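PDB 5MQO: Non-reducing end beta-L-arabinofuranosidase from Bacteroides thetaiotaomicron, which probably hydrolyses glycosidic bonds in plant pectin as a GH127 glycoside hydrolase, apparently acting as an aceric acidase. Local coordinates for residues A300-A305 with N388-W393; T338-A343 with Y413-S418; Y404-E409 with F532-E537; E512-V517 with E574-M579; C582-H587 with V598-P603. All blocks are in the same frame, centred on the assembly; numbering follows the deposited sequence.

Contact 1 of 5, residues A300-A305 with N388-W393; sequences ANYLYA and NMLFNW
The benzene ring of Phe391 leans across the groove between two nearly parallel helices, and CB of Tyr304 is the bump that meets it. This carbon stands 3.6 Å from the centroid of the Phe391 ring and 7° off the ring normal, a CH-pi contact squarely over the face. A chi1 of 177° swings the phenylalanine ring away from its backbone N and places it over Tyr304 CB. Farther out, the edge of the Tyr304 ring turns toward the same aromatic group, with centroids 5.8 Å apart and planes at 56°. Beside this pair the helices come close: Ala305 CB, the smallest bump, drops to 3.9 Å from Phe391 CA, consistent with the close approach of the two segment axes, 8.1 Å. Leu390 fills the next hollow, its CD1 lying 3.8 Å from CE1 of Tyr302, whose hydroxyl bonds to Asn461. At the other end ND2 of Asn301 passes CB of Asn388 at 3.6 Å; its amide is held elsewhere, by Tyr367 through OD1 and by Ala384 O through ND2. Helices 297-314 and 382-399 belong to the catalytic domain, an (alpha/alpha)6 barrel in this family. Replacing Phe391 by an alanine would probably open a gap over Tyr304 CB and leave the tyrosine ring without its edge-to-face mate. Since the contact between the helices is aromatic and aliphatic, its hold depends on fit, while the Asn301 amide and Asn388 ND2, the latter bonded to Gly339 O, find their partners around it.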
# COMPACT_ATOMS: atom_id res chain seq x y z
N ALA A 300 -4.28 12.25 -6.09
CA ALA A 300 -3.74 12.90 -4.89
C ALA A 300 -2.51 12.20 -4.34
O ALA A 300 -1.43 12.77 -4.16
CB ALA A 300 -4.81 12.92 -3.82
N ASN A 301 -2.69 10.93 -4.04
CA ASN A 301 -1.70 10.21 -3.32
C ASN A 301 -0.47 9.98 -4.21
O ASN A 301 0.64 10.16 -3.72
CB ASN A 301 -2.27 8.91 -2.79
CG ASN A 301 -3.18 9.11 -1.60
OD1 ASN A 301 -3.27 10.19 -1.01
ND2 ASN A 301 -3.87 8.03 -1.22
N TYR A 302 -0.67 9.65 -5.49
CA TYR A 302 0.46 9.51 -6.43
C TYR A 302 1.22 10.83 -6.61
O TYR A 302 2.44 10.82 -6.68
CB TYR A 302 0.04 8.90 -7.79
CG TYR A 302 -0.07 7.39 -7.76
CD1 TYR A 302 1.02 6.59 -7.99
CD2 TYR A 302 -1.25 6.76 -7.45
CE1 TYR A 302 0.95 5.20 -7.94
CE2 TYR A 302 -1.35 5.39 -7.41
CZ TYR A 302 -0.25 4.60 -7.65
OH TYR A 302 -0.34 3.23 -7.61
N LEU A 303 0.50 11.96 -6.64
CA LEU A 303 1.13 13.30 -6.60
C LEU A 303 2.00 13.42 -5.39
O LEU A 303 3.16 13.75 -5.52
CB LEU A 303 0.12 14.45 -6.56
CG LEU A 303 0.59 15.88 -6.20
CD1 LEU A 303 1.58 16.43 -7.19
CD2 LEU A 303 -0.56 16.85 -6.12
N TYR A 304 1.43 13.15 -4.21
CA TYR A 304 2.17 13.37 -2.96
C TYR A 304 3.47 12.52 -2.92
O TYR A 304 4.54 13.01 -2.52
CB TYR A 304 1.30 13.16 -1.69
CG TYR A 304 -0.02 13.88 -1.71
CD1 TYR A 304 -0.14 15.11 -2.32
CD2 TYR A 304 -1.16 13.31 -1.13
CE1 TYR A 304 -1.34 15.78 -2.36
CE2 TYR A 304 -2.37 13.98 -1.15
CZ TYR A 304 -2.45 15.22 -1.78
OH TYR A 304 -3.62 15.93 -1.84
N ALA A 305 3.35 11.28 -3.38
CA ALA A 305 4.47 10.39 -3.54
C ALA A 305 5.55 10.97 -4.42
O ALA A 305 6.73 11.01 -4.04
CB ALA A 305 3.98 9.09 -4.16
N ASN A 388 -1.31 5.76 -1.09
CA ASN A 388 -0.99 6.11 0.29
C ASN A 388 0.21 5.28 0.80
O ASN A 388 1.06 5.80 1.53
CB ASN A 388 -2.20 5.88 1.18
CG ASN A 388 -2.08 6.54 2.54
OD1 ASN A 388 -1.49 7.63 2.71
ND2 ASN A 388 -2.68 5.90 3.54
N MET A 389 0.29 4.02 0.39
CA MET A 389 1.39 3.15 0.77
C MET A 389 2.75 3.64 0.23
O MET A 389 3.71 3.76 0.96
CB MET A 389 1.12 1.74 0.26
CG MET A 389 2.20 0.75 0.61
SD MET A 389 1.97 -0.86 -0.15
CE MET A 389 3.63 -1.47 -0.03
N LEU A 390 2.79 3.91 -1.08
CA LEU A 390 3.96 4.42 -1.76
C LEU A 390 4.32 5.86 -1.33
O LEU A 390 5.49 6.19 -1.26
CB LEU A 390 3.74 4.38 -3.26
CG LEU A 390 3.52 3.06 -4.00
CD1 LEU A 390 3.06 3.35 -5.44
CD2 LEU A 390 4.75 2.18 -4.04
N PHE A 391 3.34 6.71 -1.05
CA PHE A 391 3.60 8.02 -0.40
C PHE A 391 4.36 7.77 0.91
O PHE A 391 5.44 8.32 1.13
CB PHE A 391 2.30 8.81 -0.18
CG PHE A 391 2.46 10.14 0.56
CD1 PHE A 391 3.57 10.98 0.38
CD2 PHE A 391 1.45 10.59 1.41
CE1 PHE A 391 3.68 12.20 1.04
CE2 PHE A 391 1.56 11.82 2.08
CZ PHE A 391 2.70 12.62 1.91
N ASN A 392 3.83 6.88 1.75
CA ASN A 392 4.42 6.71 3.06
C ASN A 392 5.82 6.08 3.00
O ASN A 392 6.67 6.31 3.87
CB ASN A 392 3.50 5.89 3.96
CG ASN A 392 2.47 6.75 4.62
OD1 ASN A 392 2.65 7.22 5.74
ND2 ASN A 392 1.39 6.99 3.91
N TRP A 393 6.04 5.28 1.97
CA TRP A 393 7.32 4.66 1.80
C TRP A 393 8.37 5.71 1.46
O TRP A 393 9.44 5.66 2.02
CB TRP A 393 7.27 3.56 0.75
CG TRP A 393 8.58 2.87 0.64
CD1 TRP A 393 9.53 3.09 -0.32
CD2 TRP A 393 9.11 1.89 1.52
NE1 TRP A 393 10.61 2.28 -0.09
CE2 TRP A 393 10.37 1.53 1.03
CE3 TRP A 393 8.63 1.27 2.68
CZ2 TRP A 393 11.17 0.59 1.66
CZ3 TRP A 393 9.42 0.31 3.30
CH2 TRP A 393 10.68 -0.01 2.79

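Contact 2 of 5, residues T338-A343 with Y413-S418; sequences TGACGA and YNSVLS
Ser415 presses its short side chain into the bend of the loop at Thr338-Ala340. Its CB lies 3.2 Å from Thr338 O and, on the alanine side, 3.7 Å from Ala340 CB. One bond farther, OG gives a 2.8 Å hydrogen bond to Thr338 O, approaching that carbonyl oxygen from a direction tilted 34° out of its plane. The chi1 of 53° tucks OG between the serine's own backbone N and carbonyl carbon, turning the hydroxyl to the loop. The same OG is also hydrogen-bonded to Cys411 O, one turn back. Gly339 passes close to this hydroxyl: a CB there would lie 3.3 Å from Ser415 OG and crowd Thr338 O, which fits the glycine and its positive phi. The loop follows helix 317-333 and meets the last part of helix 402-416, where residues 413-416 widen into a pi-type turn; both elements belong to the helical barrel of the catalytic domain. Next to the serine, Thr338 and Asn414 pack through their bases, with the two CB atoms 3.7 Å apart and Asn414 CB 3.4 Å from Thr338 O. The asparagine amide turns to other partners, ND2 bonding to Thr410 O and Pro603 O and OD1 to Val605 N. Asn385 of helix 382-399 bonds to both segments, its OD1 taking Cys341 N and its ND2 reaching Ser415 O.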
# COMPACT_ATOMS: atom_id res chain seq x y z
N THR A 338 -8.27 0.92 7.87
CA THR A 338 -7.52 0.01 7.01
C THR A 338 -6.45 0.67 6.13
O THR A 338 -5.80 -0.01 5.32
CB THR A 338 -8.50 -0.69 6.04
OG1 THR A 338 -9.17 0.28 5.23
CG2 THR A 338 -9.54 -1.47 6.81
N GLY A 339 -6.27 1.98 6.26
CA GLY A 339 -5.32 2.75 5.42
C GLY A 339 -5.90 3.26 4.10
O GLY A 339 -5.25 4.00 3.38
N ALA A 340 -7.15 2.91 3.82
CA ALA A 340 -7.72 3.18 2.51
C ALA A 340 -8.10 4.64 2.44
O ALA A 340 -8.33 5.25 3.48
CB ALA A 340 -8.92 2.28 2.22
N CYS A 341 -8.15 5.17 1.23
CA CYS A 341 -8.37 6.56 1.03
C CYS A 341 -9.46 6.80 -0.03
O CYS A 341 -9.44 6.21 -1.10
CB CYS A 341 -7.05 7.23 0.64
SG CYS A 341 -5.73 7.09 1.88
N GLY A 342 -10.38 7.71 0.28
CA GLY A 342 -11.40 8.14 -0.64
C GLY A 342 -12.75 7.65 -0.17
O GLY A 342 -13.13 6.52 -0.43
N ALA A 343 -13.45 8.54 0.50
CA ALA A 343 -14.77 8.37 1.07
C ALA A 343 -15.94 8.58 0.13
O ALA A 343 -17.06 8.18 0.47
CB ALA A 343 -14.92 9.39 2.17
N TYR A 413 -1.46 -4.80 4.37
CA TYR A 413 -2.35 -5.90 4.80
C TYR A 413 -3.85 -5.56 4.62
O TYR A 413 -4.64 -6.43 4.26
CB TYR A 413 -2.12 -6.34 6.26
CG TYR A 413 -0.78 -6.98 6.59
CD1 TYR A 413 -0.57 -8.35 6.45
CD2 TYR A 413 0.26 -6.23 7.11
CE1 TYR A 413 0.67 -8.94 6.77
CE2 TYR A 413 1.48 -6.82 7.44
CZ TYR A 413 1.69 -8.16 7.28
OH TYR A 413 2.94 -8.65 7.61
N ASN A 414 -4.26 -4.33 4.81
CA ASN A 414 -5.69 -4.07 5.02
C ASN A 414 -6.44 -3.35 3.89
O ASN A 414 -7.67 -3.41 3.87
CB ASN A 414 -5.88 -3.27 6.32
CG ASN A 414 -5.24 -3.96 7.48
OD1 ASN A 414 -5.65 -5.04 7.84
ND2 ASN A 414 -4.19 -3.38 8.01
N SER A 415 -5.74 -2.65 3.00
CA SER A 415 -6.39 -1.98 1.87
C SER A 415 -5.73 -2.19 0.51
O SER A 415 -6.16 -1.59 -0.47
CB SER A 415 -6.50 -0.49 2.19
OG SER A 415 -5.27 0.08 2.57
N VAL A 416 -4.73 -3.06 0.45
CA VAL A 416 -4.09 -3.43 -0.82
C VAL A 416 -4.30 -4.94 -1.02
O VAL A 416 -4.86 -5.36 -2.04
CB VAL A 416 -2.58 -3.08 -0.78
CG1 VAL A 416 -1.85 -3.61 -2.00
CG2 VAL A 416 -2.41 -1.58 -0.67
N LEU A 417 -3.87 -5.73 -0.04
CA LEU A 417 -4.09 -7.16 -0.06
C LEU A 417 -5.60 -7.50 -0.08
O LEU A 417 -5.99 -8.56 -0.60
CB LEU A 417 -3.38 -7.81 1.12
CG LEU A 417 -3.46 -9.32 1.34
CD1 LEU A 417 -2.87 -10.13 0.20
CD2 LEU A 417 -2.75 -9.66 2.63
N SER A 418 -6.45 -6.61 0.43
CA SER A 418 -7.91 -6.82 0.35
C SER A 418 -8.41 -6.77 -1.09
O SER A 418 -9.47 -7.28 -1.40
CB SER A 418 -8.63 -5.76 1.15
OG SER A 418 -8.44 -4.51 0.53

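Contact 3 of 5, residues Y404-E409 with F532-E537; sequences YAELVE and FFRIPE
Glu406 OE1 is gripped by two groups of the 532-537 segment, the guanidinium of Arg534 and the backbone N-H of Glu537. The second bond is the sounder: Glu537 N stands 3.0 Å from Glu406 OE1 with an angle of 165°, well above the carboxylate plane. Arg534 NH2 and Glu406 OE1 form a salt bridge whose 2.5 Å is doubtfully short and whose hydrogen bond is weak. NH1 of the same arginine reaches Glu409 OE1 at 3.0 Å, again a weak hydrogen bond in a salt bridge. OE1 of Glu406 and OE1 of Glu409 both lie at the guanidinium edge, in its plane, though the carboxylates themselves are turned steeply against it, at 63° for Glu406 and 77° for Glu409. The network joins helix 402-416 of the catalytic domain to strand 529-535 of the middle, beta-rich domain. Arg534 runs extended to CD and then bends at chi3, laying CD against Ala405 CB at 3.4 Å. Ala405 C covers one guanidinium face near its rim, and Pro536 CD the opposite face. The two acids probably compensate the buried charge of the arginine, whose NE is bonded to Asn484 O.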
# COMPACT_ATOMS: atom_id res chain seq x y z
N TYR A 404 6.03 6.55 9.43
CA TYR A 404 5.69 6.34 8.04
C TYR A 404 5.72 4.85 7.68
O TYR A 404 4.90 4.39 6.89
CB TYR A 404 6.62 7.14 7.12
CG TYR A 404 6.52 8.64 7.31
CD1 TYR A 404 5.32 9.32 7.01
CD2 TYR A 404 7.59 9.38 7.80
CE1 TYR A 404 5.22 10.69 7.18
CE2 TYR A 404 7.49 10.73 7.98
CZ TYR A 404 6.31 11.38 7.67
OH TYR A 404 6.22 12.73 7.84
N ALA A 405 6.63 4.10 8.28
CA ALA A 405 6.63 2.64 8.13
C ALA A 405 5.33 1.93 8.62
O ALA A 405 4.91 0.94 8.00
CB ALA A 405 7.85 2.01 8.79
N GLU A 406 4.74 2.44 9.69
CA GLU A 406 3.46 1.93 10.20
C GLU A 406 2.36 1.96 9.13
O GLU A 406 1.64 0.97 8.91
CB GLU A 406 3.02 2.76 11.41
CG GLU A 406 1.82 2.24 12.20
CD GLU A 406 1.99 0.85 12.75
OE1 GLU A 406 3.09 0.51 13.24
OE2 GLU A 406 1.02 0.07 12.71
N LEU A 407 2.28 3.09 8.44
CA LEU A 407 1.30 3.28 7.37
C LEU A 407 1.52 2.42 6.15
O LEU A 407 0.55 1.95 5.54
CB LEU A 407 1.22 4.77 6.99
CG LEU A 407 0.32 5.37 8.09
CD1 LEU A 407 0.82 6.70 8.58
CD2 LEU A 407 -1.12 5.47 7.63
N VAL A 408 2.79 2.20 5.80
CA VAL A 408 3.12 1.24 4.75
C VAL A 408 2.52 -0.12 5.12
O VAL A 408 1.90 -0.75 4.28
CB VAL A 408 4.65 1.15 4.50
CG1 VAL A 408 5.01 -0.02 3.60
CG2 VAL A 408 5.16 2.43 3.85
N GLU A 409 2.69 -0.56 6.38
CA GLU A 409 2.21 -1.89 6.80
C GLU A 409 0.68 -1.96 6.83
O GLU A 409 0.08 -2.89 6.25
CB GLU A 409 2.75 -2.32 8.18
CG GLU A 409 2.63 -3.82 8.49
CD GLU A 409 3.24 -4.20 9.84
OE1 GLU A 409 2.79 -3.65 10.87
OE2 GLU A 409 4.22 -5.00 9.88
N PHE A 532 18.20 -2.32 13.48
CA PHE A 532 17.07 -1.56 14.02
C PHE A 532 15.82 -2.38 13.85
O PHE A 532 15.62 -2.97 12.79
CB PHE A 532 16.90 -0.26 13.28
CG PHE A 532 18.08 0.65 13.33
CD1 PHE A 532 19.15 0.47 12.47
CD2 PHE A 532 18.09 1.74 14.19
CE1 PHE A 532 20.24 1.33 12.49
CE2 PHE A 532 19.17 2.62 14.21
CZ PHE A 532 20.26 2.41 13.36
N PHE A 533 14.98 -2.41 14.88
CA PHE A 533 13.67 -3.10 14.82
C PHE A 533 12.55 -2.13 15.07
O PHE A 533 12.47 -1.49 16.14
CB PHE A 533 13.60 -4.23 15.86
CG PHE A 533 14.64 -5.28 15.64
CD1 PHE A 533 15.95 -5.06 16.08
CD2 PHE A 533 14.34 -6.43 14.94
CE1 PHE A 533 16.93 -5.98 15.83
CE2 PHE A 533 15.31 -7.36 14.70
CZ PHE A 533 16.61 -7.14 15.15
N ARG A 534 11.66 -1.99 14.10
CA ARG A 534 10.52 -1.11 14.28
C ARG A 534 9.65 -1.66 15.41
O ARG A 534 9.41 -2.86 15.47
CB ARG A 534 9.72 -0.96 12.98
CG ARG A 534 8.57 0.02 13.07
CD ARG A 534 7.97 0.28 11.71
NE ARG A 534 7.24 -0.89 11.29
CZ ARG A 534 5.99 -1.18 11.65
NH1 ARG A 534 5.42 -2.30 11.19
NH2 ARG A 534 5.30 -0.36 12.45
N ILE A 535 9.26 -0.80 16.34
CA ILE A 535 8.18 -1.10 17.28
C ILE A 535 6.87 -0.52 16.73
O ILE A 535 6.72 0.71 16.71
CB ILE A 535 8.44 -0.48 18.65
CG1 ILE A 535 9.86 -0.83 19.15
CG2 ILE A 535 7.34 -0.91 19.62
CD1 ILE A 535 10.25 -2.28 18.97
N PRO A 536 5.92 -1.39 16.29
CA PRO A 536 4.60 -0.92 15.82
C PRO A 536 3.84 0.01 16.76
O PRO A 536 3.94 -0.12 17.98
CB PRO A 536 3.81 -2.22 15.60
CG PRO A 536 4.85 -3.19 15.20
CD PRO A 536 6.11 -2.81 15.95
N GLU A 537 3.10 0.95 16.16
CA GLU A 537 2.28 1.93 16.86
C GLU A 537 1.27 1.19 17.71
O GLU A 537 1.03 1.57 18.85
CB GLU A 537 1.56 2.86 15.87
CG GLU A 537 0.96 4.10 16.53
CD GLU A 537 0.14 4.99 15.60
OE1 GLU A 537 -0.14 4.60 14.45
OE2 GLU A 537 -0.24 6.09 16.04

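Contact 4 of 5, residues E512-V517 with E574-M579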
# COMPACT_ATOMS: atom_id res chain seq x y z
N GLU A 512 1.51 -14.07 14.93
CA GLU A 512 2.15 -13.97 16.25
C GLU A 512 3.23 -12.92 16.19
O GLU A 512 3.74 -12.60 15.12
CB GLU A 512 2.78 -15.29 16.67
CG GLU A 512 1.82 -16.48 16.63
CD GLU A 512 2.43 -17.78 17.15
OE1 GLU A 512 3.22 -18.43 16.42
OE2 GLU A 512 2.08 -18.15 18.29
N GLY A 513 3.60 -12.40 17.35
CA GLY A 513 4.50 -11.24 17.44
C GLY A 513 5.92 -11.59 17.84
O GLY A 513 6.57 -10.76 18.48
N ASN A 514 6.40 -12.79 17.47
CA ASN A 514 7.75 -13.23 17.82
C ASN A 514 8.62 -13.25 16.60
O ASN A 514 8.36 -14.03 15.68
CB ASN A 514 7.74 -14.63 18.41
CG ASN A 514 6.86 -14.74 19.62
OD1 ASN A 514 6.98 -13.95 20.57
ND2 ASN A 514 5.92 -15.69 19.59
N VAL A 515 9.68 -12.44 16.60
CA VAL A 515 10.62 -12.39 15.47
C VAL A 515 12.03 -12.79 15.88
O VAL A 515 12.52 -12.41 16.93
CB VAL A 515 10.62 -11.00 14.79
CG1 VAL A 515 11.45 -10.99 13.51
CG2 VAL A 515 9.19 -10.60 14.46
N ARG A 516 12.67 -13.58 15.04
CA ARG A 516 14.03 -13.96 15.25
C ARG A 516 14.79 -13.62 13.99
O ARG A 516 14.42 -14.08 12.90
CB ARG A 516 14.14 -15.45 15.52
CG ARG A 516 15.57 -15.94 15.72
CD ARG A 516 15.57 -17.44 15.93
NE ARG A 516 14.87 -17.80 17.14
CZ ARG A 516 14.67 -19.05 17.55
NH1 ARG A 516 15.13 -20.09 16.86
NH2 ARG A 516 14.01 -19.25 18.68
N VAL A 517 15.86 -12.83 14.18
CA VAL A 517 16.81 -12.50 13.13
C VAL A 517 18.11 -13.25 13.45
O VAL A 517 18.69 -13.12 14.52
CB VAL A 517 17.01 -10.97 13.01
CG1 VAL A 517 18.05 -10.63 11.94
CG2 VAL A 517 15.68 -10.33 12.64
N GLU A 574 16.13 -11.50 18.84
CA GLU A 574 14.77 -11.98 18.99
C GLU A 574 13.86 -10.91 19.60
O GLU A 574 13.96 -10.57 20.78
CB GLU A 574 14.75 -13.27 19.82
CG GLU A 574 13.50 -14.11 19.61
CD GLU A 574 13.58 -15.46 20.29
OE1 GLU A 574 14.29 -16.35 19.76
OE2 GLU A 574 12.93 -15.62 21.35
N LEU A 575 12.98 -10.36 18.77
CA LEU A 575 11.98 -9.39 19.18
C LEU A 575 10.78 -10.16 19.63
O LEU A 575 10.31 -11.02 18.89
CB LEU A 575 11.62 -8.53 17.99
CG LEU A 575 10.58 -7.43 18.21
CD1 LEU A 575 11.04 -6.41 19.24
CD2 LEU A 575 10.25 -6.76 16.89
N VAL A 576 10.30 -9.88 20.85
CA VAL A 576 8.99 -10.39 21.30
C VAL A 576 8.05 -9.21 21.48
O VAL A 576 8.23 -8.42 22.39
CB VAL A 576 9.08 -11.17 22.63
CG1 VAL A 576 7.71 -11.72 23.05
CG2 VAL A 576 10.09 -12.29 22.53
N MET A 577 7.07 -9.08 20.59
CA MET A 577 6.02 -8.05 20.67
C MET A 577 4.80 -8.69 21.27
O MET A 577 4.40 -9.75 20.82
CB MET A 577 5.66 -7.49 19.28
CG MET A 577 6.76 -6.66 18.61
SD MET A 577 6.65 -6.42 16.80
CE MET A 577 7.11 -8.04 16.21
N ASP A 578 4.21 -8.09 22.29
CA ASP A 578 2.90 -8.52 22.74
C ASP A 578 1.92 -8.17 21.66
O ASP A 578 1.95 -7.07 21.13
CB ASP A 578 2.45 -7.81 24.01
CG ASP A 578 3.04 -8.42 25.26
OD1 ASP A 578 3.98 -9.27 25.17
OD2 ASP A 578 2.55 -8.02 26.34
N MET A 579 1.03 -9.10 21.36
CA MET A 579 0.08 -8.92 20.30
C MET A 579 -1.31 -9.29 20.80
O MET A 579 -1.94 -10.22 20.33
CB MET A 579 0.51 -9.77 19.11
CG MET A 579 -0.28 -9.43 17.87
SD MET A 579 0.07 -10.51 16.51
CE MET A 579 1.58 -9.78 15.94
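Arg516 and Glu574 lie side by side on one face of an antiparallel pair, their side chains pointing the same way and their guanidinium and carboxylate planes 17° apart. The grip is side-on: Arg516 NE and NH2 both reach Glu574 OE1, each at 3.1 Å, from the same face of the carboxylate. Arg516 runs out extended before bending at chi3 (-64°), which brings NE round to the acid. Without the carboxylate, as with an alanine at Glu574, this guanidinium would probably lose its close mate and turn more freely. Along that face Asn514 parallels Val576, with OD1 3.4 Å from CG1. On the other face Val515 and Leu575 form a hydrogen-bonded pair, Val515 N to Leu575 O being 2.8 Å and the return bond weak; the Met577 side chain crosses that of Val515 at a slant, CE 3.7 Å from Val515 CG2. Gly513 O receives Met577 N at 2.7 Å; a CB at this glycine would clash with Met577 O, and Met579 CE packs 3.6 Å from Gly513 CA. In the seven-stranded antiparallel sheet of the middle domain, strand 514-521 has strand 500-506 on its other side, while strand 572-577 is flanked beyond by strand 542-546.

Contact 5 of 5, residues C582-H587 with V598-P603; sequences CLLEAH and VVKRGP
Leu584 and Lys600 both set CG anti to their carbonyl carbons (chi1 -77° and -69°), and their side chains meet obliquely on one face of the hairpin. CD2 of the leucine lies 3.7 Å from Lys600 CD, so the aliphatic part of the lysine makes the contact; a bend at its chi3 then carries NZ away. Val598 stands directly across from Leu584, with CG1 between its backbone N and carbonyl carbon, and this methyl packs 3.6 Å from Leu584 CB. Cys582, Leu584, Val598 and Lys600 thus share one face, while Leu583 and Val599 turn to the other, where Val599 CG1 comes 3.7 Å from Cys582 O. The backbones are joined by two hydrogen-bonded pairs. At one, Cys582 N bonds to Lys600 O at 2.8 Å and Lys600 N returns to Cys582 O. At the other, Leu584 N bonds to Val598 O at 2.9 Å, and the return bond from Val598 N to Leu584 O is longer, 3.2 Å. Between them Leu583 and Val599 form a non-hydrogen-bonded pair, flanked by CA-H...O contacts, the closer from Val599 CA to Cys582 O at 3.3 Å. Val598 continues inward against Val692, Trp693 and Val605, and Val599 against Tyr606, Met694 and Leu645. The strand directions, at 143°, show a marked twist. Strands 581-584 and 596-601 make an antiparallel beta hairpin with a long connection, and strand 596-601 carries it into the sheet of the GH127 C-terminal domain.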
# COMPACT_ATOMS: atom_id res chain seq x y z
N CYS A 582 -7.13 -5.87 20.30
CA CYS A 582 -7.45 -4.46 20.59
C CYS A 582 -8.80 -4.06 20.09
O CYS A 582 -9.21 -4.47 19.00
CB CYS A 582 -6.45 -3.50 19.99
SG CYS A 582 -5.01 -3.50 21.00
N LEU A 583 -9.46 -3.22 20.89
CA LEU A 583 -10.71 -2.58 20.54
C LEU A 583 -10.38 -1.12 20.37
O LEU A 583 -9.83 -0.53 21.29
CB LEU A 583 -11.75 -2.80 21.63
CG LEU A 583 -12.55 -4.11 21.53
CD1 LEU A 583 -11.65 -5.34 21.43
CD2 LEU A 583 -13.49 -4.24 22.72
N LEU A 584 -10.71 -0.53 19.22
CA LEU A 584 -10.36 0.84 18.94
C LEU A 584 -11.63 1.63 18.77
O LEU A 584 -12.59 1.12 18.21
CB LEU A 584 -9.52 0.93 17.66
CG LEU A 584 -8.04 0.53 17.69
CD1 LEU A 584 -7.87 -0.95 17.94
CD2 LEU A 584 -7.37 0.87 16.37
N GLU A 585 -11.62 2.89 19.23
CA GLU A 585 -12.68 3.86 18.94
C GLU A 585 -12.09 5.00 18.09
O GLU A 585 -10.87 5.12 17.95
CB GLU A 585 -13.26 4.44 20.24
CG GLU A 585 -12.35 5.49 20.88
CD GLU A 585 -12.72 5.88 22.29
OE1 GLU A 585 -13.92 6.04 22.54
OE2 GLU A 585 -11.80 6.05 23.12
N ALA A 586 -12.97 5.86 17.57
CA ALA A 586 -12.52 6.91 16.67
C ALA A 586 -12.93 8.27 17.20
O ALA A 586 -13.85 8.41 18.04
CB ALA A 586 -13.06 6.70 15.26
N HIS A 587 -12.24 9.28 16.70
CA HIS A 587 -12.46 10.68 17.08
C HIS A 587 -13.97 11.05 17.03
O HIS A 587 -14.69 10.58 16.16
CB HIS A 587 -11.59 11.54 16.14
CG HIS A 587 -11.51 12.97 16.50
ND1 HIS A 587 -12.60 13.81 16.44
CD2 HIS A 587 -10.46 13.74 16.88
CE1 HIS A 587 -12.24 15.03 16.78
NE2 HIS A 587 -10.94 15.02 17.04
N VAL A 598 -13.91 -1.05 16.32
CA VAL A 598 -13.22 -1.89 15.36
C VAL A 598 -12.18 -2.73 16.12
O VAL A 598 -11.53 -2.23 17.06
CB VAL A 598 -12.49 -1.08 14.27
CG1 VAL A 598 -11.48 -0.09 14.87
CG2 VAL A 598 -11.78 -2.00 13.28
N VAL A 599 -12.01 -3.99 15.69
CA VAL A 599 -11.12 -4.93 16.35
C VAL A 599 -9.85 -5.12 15.55
O VAL A 599 -9.89 -5.61 14.44
CB VAL A 599 -11.78 -6.33 16.48
CG1 VAL A 599 -10.84 -7.29 17.21
CG2 VAL A 599 -13.13 -6.25 17.18
N LYS A 600 -8.71 -4.78 16.14
CA LYS A 600 -7.40 -5.14 15.58
C LYS A 600 -6.76 -6.24 16.43
O LYS A 600 -7.12 -6.45 17.59
CB LYS A 600 -6.46 -3.92 15.54
CG LYS A 600 -6.86 -2.83 14.54
CD LYS A 600 -5.81 -1.72 14.30
CE LYS A 600 -4.68 -2.20 13.41
NZ LYS A 600 -3.66 -1.17 13.11
N ARG A 601 -5.84 -6.97 15.81
CA ARG A 601 -4.86 -7.79 16.51
C ARG A 601 -3.56 -7.63 15.77
O ARG A 601 -3.45 -7.96 14.57
CB ARG A 601 -5.28 -9.27 16.56
CG ARG A 601 -4.24 -10.17 17.20
CD ARG A 601 -4.80 -11.48 17.76
NE ARG A 601 -3.71 -12.15 18.49
CZ ARG A 601 -2.85 -13.04 17.97
NH1 ARG A 601 -2.94 -13.49 16.71
NH2 ARG A 601 -1.89 -13.50 18.76
N GLY A 602 -2.56 -7.09 16.47
CA GLY A 602 -1.35 -6.73 15.78
C GLY A 602 -1.72 -5.73 14.70
O GLY A 602 -2.46 -4.75 15.00
N PRO A 603 -1.25 -5.97 13.44
CA PRO A 603 -1.46 -5.07 12.30
C PRO A 603 -2.72 -5.32 11.49
O PRO A 603 -3.01 -4.53 10.56
CB PRO A 603 -0.24 -5.34 11.43
CG PRO A 603 0.03 -6.80 11.63
CD PRO A 603 -0.40 -7.12 13.06

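Contacts 1 and 2 are buried near the middle of the chain, within the helical catalytic domain: contact 1 is apolar, contact 2 turns on a hydroxyl, and Asn388 ND2 of the first probably bonds to Gly339 O of the second. Helix 402-416 serves contacts 2 and 3, and contact 3 spends charge where that helix meets the middle domain. Contacts 4 and 5 are partly buried strand pairs farther out, held mainly by backbone bonds, and only contact 4 adds a salt bridge. Contacts 3 and 4 pack together through Pro536 and Met577. The catalytic and C-terminal domains meet at Pro603 of contact 5, whose O probably accepts from Asn414 ND2 of contact 2.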